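Local coordinates for protein trans-isoprenyl diphosphate synthase (Caulobacter crescentus, PDB 3OYR) that probably makes octaprenyl diphosphate, the precursor of quinone side chains, by adding isopentenyl units to farnesyl diphosphate, at residues G22-L27 and K66-L71. Residues are numbered along the deposited sequence; the frame is centred on the assembly and turned at random. Where two conformers were deposited one is given.
Sequences GSVDRL and KRLRPL. With DMA (dimethylallyl diphosphate), chain D.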
ATOM      1  N   GLY B  22       4.956 -20.091  27.422  1.00 48.06           N
ATOM      2  CA  GLY B  22       5.937 -19.412  26.588  1.00 49.56           C
ATOM      3  C   GLY B  22       6.136 -17.980  27.060  1.00 46.03           C
ATOM      4  O   GLY B  22       5.658 -17.597  28.136  1.00 49.58           O
ATOM      5  N   SER B  23       6.841 -17.200  26.245  1.00 47.91           N
ATOM      6  CA  SER B  23       7.132 -15.785  26.499  1.00 44.15           C
ATOM      7  C   SER B  23       7.819 -15.245  25.261  1.00 40.66           C
ATOM      8  O   SER B  23       8.204 -16.025  24.390  1.00 38.00           O
ATOM      9  CB  SER B  23       8.065 -15.623  27.708  1.00 49.85           C
ATOM     10  OG  SER B  23       9.157 -16.516  27.618  1.00 53.07           O
ATOM     11  N   VAL B  24       7.983 -13.924  25.171  1.00 34.75           N
ATOM     12  CA  VAL B  24       8.820 -13.355  24.106  1.00 41.96           C
ATOM     13  C   VAL B  24      10.222 -13.058  24.601  1.00 40.15           C
ATOM     14  O   VAL B  24      11.110 -12.762  23.797  1.00 43.51           O
ATOM     15  CB  VAL B  24       8.229 -12.062  23.470  1.00 38.73           C
ATOM     16  CG1 VAL B  24       7.034 -12.397  22.653  1.00 52.16           C
ATOM     17  CG2 VAL B  24       7.884 -11.004  24.524  1.00 45.34           C
ATOM     18  N   ASP B  25      10.408 -13.158  25.921  1.00 40.37           N
ATOM     19  CA  ASP B  25      11.589 -12.634  26.608  1.00 34.84           C
ATOM     20  C   ASP B  25      12.906 -13.103  26.024  1.00 33.88           C
ATOM     21  O   ASP B  25      13.793 -12.282  25.806  1.00 36.50           O
ATOM     22  CB  ASP B  25      11.558 -12.943  28.121  1.00 46.82           C
ATOM     23  CG  ASP B  25      10.498 -12.130  28.887  1.00 48.58           C
ATOM     24  OD1 ASP B  25       9.690 -11.391  28.260  1.00 46.52           O
ATOM     25  OD2 ASP B  25      10.472 -12.251  30.136  1.00 59.48           O
ATOM     26  N   ARG B  26      13.023 -14.399  25.748  1.00 29.47           N
ATOM     27  CA  ARG B  26      14.260 -14.969  25.201  0.50 32.91           C
ATOM     28  C   ARG B  26      14.525 -14.452  23.776  1.00 34.05           C
ATOM     29  O   ARG B  26      15.661 -14.087  23.435  1.00 36.04           O
ATOM     30  CB  ARG B  26      14.194 -16.502  25.229  0.50 30.47           C
ATOM     31  CG  ARG B  26      15.447 -17.217  24.725  0.50 29.47           C
ATOM     32  CD  ARG B  26      15.262 -18.719  24.822  0.50 29.38           C
ATOM     33  NE  ARG B  26      14.568 -19.086  26.051  0.50 33.53           N
ATOM     34  CZ  ARG B  26      15.174 -19.466  27.172  0.50 44.83           C
ATOM     35  NH1 ARG B  26      14.455 -19.773  28.243  0.50 49.37           N
ATOM     36  NH2 ARG B  26      16.496 -19.547  27.218  0.50 45.56           N
ATOM     37  N   LEU B  27      13.471 -14.423  22.953  1.00 32.59           N
ATOM     38  CA  LEU B  27      13.552 -13.876  21.599  1.00 32.09           C
ATOM     39  C   LEU B  27      14.075 -12.421  21.613  1.00 28.61           C
ATOM     40  O   LEU B  27      15.028 -12.105  20.927  1.00 25.11           O
ATOM     41  CB  LEU B  27      12.191 -13.959  20.879  1.00 23.47           C
ATOM     42  CG  LEU B  27      12.157 -13.549  19.400  1.00 25.62           C
ATOM     43  CD1 LEU B  27      13.319 -14.137  18.587  1.00 25.90           C
ATOM     44  CD2 LEU B  27      10.860 -13.968  18.787  1.00 28.77           C
ATOM     45  N   LYS B  66       4.499  -5.113  19.523  1.00 36.10           N
ATOM     46  CA  LYS B  66       5.359  -6.189  20.010  1.00 32.24           C
ATOM     47  C   LYS B  66       6.530  -6.492  19.093  1.00 30.90           C
ATOM     48  O   LYS B  66       7.447  -7.197  19.495  1.00 29.60           O
ATOM     49  CB  LYS B  66       4.539  -7.458  20.264  1.00 36.02           C
ATOM     50  CG  LYS B  66       3.448  -7.294  21.309  1.00 22.59           C
ATOM     51  CD  LYS B  66       2.588  -8.573  21.405  1.00 26.69           C
ATOM     52  CE  LYS B  66       1.787  -8.855  20.107  1.00 25.49           C
ATOM     53  NZ  LYS B  66       0.689  -7.835  19.948  1.00 26.46           N
ATOM     54  N   ARG B  67       6.492  -5.971  17.862  1.00 30.02           N
ATOM     55  CA  ARG B  67       7.572  -6.156  16.893  1.00 30.95           C
ATOM     56  C   ARG B  67       7.860  -7.617  16.579  1.00 21.95           C
ATOM     57  O   ARG B  67       8.985  -7.965  16.219  1.00 34.12           O
ATOM     58  CB  ARG B  67       8.842  -5.425  17.346  1.00 31.09           C
ATOM     59  CG  ARG B  67       8.603  -3.927  17.578  1.00 25.67           C
ATOM     60  CD  ARG B  67       8.469  -3.188  16.233  1.00 29.30           C
ATOM     61  NE  ARG B  67       8.530  -1.748  16.428  1.00 38.18           N
ATOM     62  CZ  ARG B  67       7.485  -0.994  16.755  1.00 36.85           C
ATOM     63  NH1 ARG B  67       6.281  -1.539  16.892  1.00 33.84           N
ATOM     64  NH2 ARG B  67       7.648   0.307  16.943  1.00 37.80           N
ATOM     65  N   LEU B  68       6.831  -8.466  16.686  1.00 24.80           N
ATOM     66  CA  LEU B  68       6.991  -9.916  16.465  1.00 27.55           C
ATOM     67  C   LEU B  68       7.424 -10.228  15.053  1.00 24.44           C
ATOM     68  O   LEU B  68       8.262 -11.112  14.827  1.00 23.01           O
ATOM     69  CB  LEU B  68       5.704 -10.688  16.793  1.00 27.48           C
ATOM     70  CG  LEU B  68       5.171 -10.594  18.225  1.00 38.08           C
ATOM     71  CD1 LEU B  68       4.041 -11.575  18.442  1.00 42.35           C
ATOM     72  CD2 LEU B  68       6.272 -10.836  19.268  1.00 30.48           C
ATOM     73  N   ARG B  69       6.887  -9.471  14.103  1.00 27.11           N
ATOM     74  CA  ARG B  69       7.240  -9.699  12.716  1.00 32.41           C
ATOM     75  C   ARG B  69       8.712  -9.451  12.375  1.00 26.92           C
ATOM     76  O   ARG B  69       9.352 -10.390  11.860  1.00 30.56           O
ATOM     77  CB  ARG B  69       6.254  -9.033  11.772  1.00 26.87           C
ATOM     78  CG  ARG B  69       4.900  -9.702  11.775  1.00 24.98           C
ATOM     79  CD  ARG B  69       3.880  -8.667  11.416  1.00 30.12           C
ATOM     80  NE  ARG B  69       2.512  -9.103  11.642  1.00 33.08           N
ATOM     81  CZ  ARG B  69       1.854  -8.930  12.777  1.00 27.39           C
ATOM     82  NH1 ARG B  69       2.450  -8.352  13.829  1.00 29.14           N
ATOM     83  NH2 ARG B  69       0.610  -9.355  12.863  1.00 24.09           N
ATOM     84  N   PRO B  70       9.278  -8.240  12.703  1.00 25.75           N
ATOM     85  CA  PRO B  70      10.743  -8.097  12.504  1.00 28.92           C
ATOM     86  C   PRO B  70      11.584  -9.039  13.356  1.00 25.28           C
ATOM     87  O   PRO B  70      12.650  -9.475  12.892  1.00 26.35           O
ATOM     88  CB  PRO B  70      11.045  -6.619  12.874  1.00 22.27           C
ATOM     89  CG  PRO B  70       9.811  -6.110  13.571  1.00 27.23           C
ATOM     90  CD  PRO B  70       8.659  -6.939  13.038  1.00 27.10           C
ATOM     91  N   LEU B  71      11.133  -9.330  14.584  1.00 21.62           N
ATOM     92  CA  LEU B  71      11.771 -10.310  15.453  1.00 26.02           C
ATOM     93  C   LEU B  71      11.894 -11.668  14.781  1.00 30.01           C
ATOM     94  O   LEU B  71      12.935 -12.333  14.879  1.00 26.54           O
ATOM     95  CB  LEU B  71      11.024 -10.479  16.792  1.00 26.48           C
ATOM     96  CG  LEU B  71      11.268  -9.398  17.844  1.00 26.58           C
ATOM     97  CD1 LEU B  71      10.356  -9.592  19.076  1.00 34.97           C
ATOM     98  CD2 LEU B  71      12.712  -9.336  18.229  1.00 31.77           C
TER
HETATM   99  C1  DMA D 336      -2.310  -6.523  14.965  1.00 34.07           C
HETATM  100  O1  DMA D 336      -0.998  -7.078  15.127  1.00 31.76           O
HETATM  101  C2  DMA D 336      -2.577  -7.194  13.665  1.00 40.81           C
HETATM  102  C3  DMA D 336      -3.216  -8.364  13.584  1.00 44.64           C
HETATM  103  C4  DMA D 336      -3.839  -9.041  14.777  1.00 35.88           C
HETATM  104  C5  DMA D 336      -3.324  -8.977  12.223  1.00 37.87           C
HETATM  105  PA  DMA D 336      -0.178  -7.218  16.499  1.00 35.52           P
HETATM  106  O1A DMA D 336       1.151  -7.909  16.266  1.00 24.76           O
HETATM  107  O2A DMA D 336      -1.079  -7.849  17.523  1.00 32.14           O
HETATM  108  O3A DMA D 336      -0.006  -5.632  16.782  1.00 29.24           O
HETATM  109  PB  DMA D 336       1.266  -4.818  17.383  1.00 31.19           P
HETATM  110  O1B DMA D 336       2.233  -4.638  16.229  1.00 35.06           O
HETATM  111  O2B DMA D 336       0.511  -3.554  17.737  1.00 34.15           O
HETATM  112  O3B DMA D 336       1.846  -5.584  18.542  1.00 33.39           O
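Val-24 carries CG1 anti to its carbonyl carbon (chi1 -71°), and this methyl meets CD2 of Leu-68 at 3.8 Å, the two side chains crossing at about a right angle. Three residues on, Leu-27 has CG anti to its backbone N (chi1 -174°), which brings CD2 to 4.0 Å from CB of Leu-71, while its CD1 lies near the Leu-71 carbonyl oxygen. No hydrogen bond joins 22-27 to 66-71; the contact is apolar and largely buried. The start of helix 68-79, with Arg-67 at the N-cap position, and the loop residue before it face the diphosphate of dimethylallyl diphosphate. The backbone N of Lys-66, in that loop, donates almost straight to O3B (2.9 Å, 167°). The Lys-66 side chain, bent at its last two torsions, curls back so that NZ bonds the same O3B at 2.9 Å and also O2A at 3.0 Å, spanning both phosphates; NZ forms a salt bridge to the terminal carboxylate of Ala-345 as well. Arg-69, extended from CG to NE, brings NH1 edge-on to O1A at 2.8 Å, with the oxygen in the guanidinium plane. A methionine in place of Arg-69 would probably leave O1A without this charged donor and weaken the hold on the alpha phosphate. His-98 and Arg-115 also hydrogen-bond the ligand, in the almost wholly helical fold of the FPP/GGPP synthase family. Phe-228 of helix 211-238 touches Lys-66, Leu-68 and Arg-69, Leu-336 of helix 328-342 packs on Val-24 and Leu-27, and helix 68-79 packs against helices 25-45 and 87-109, Pro-70 touching both.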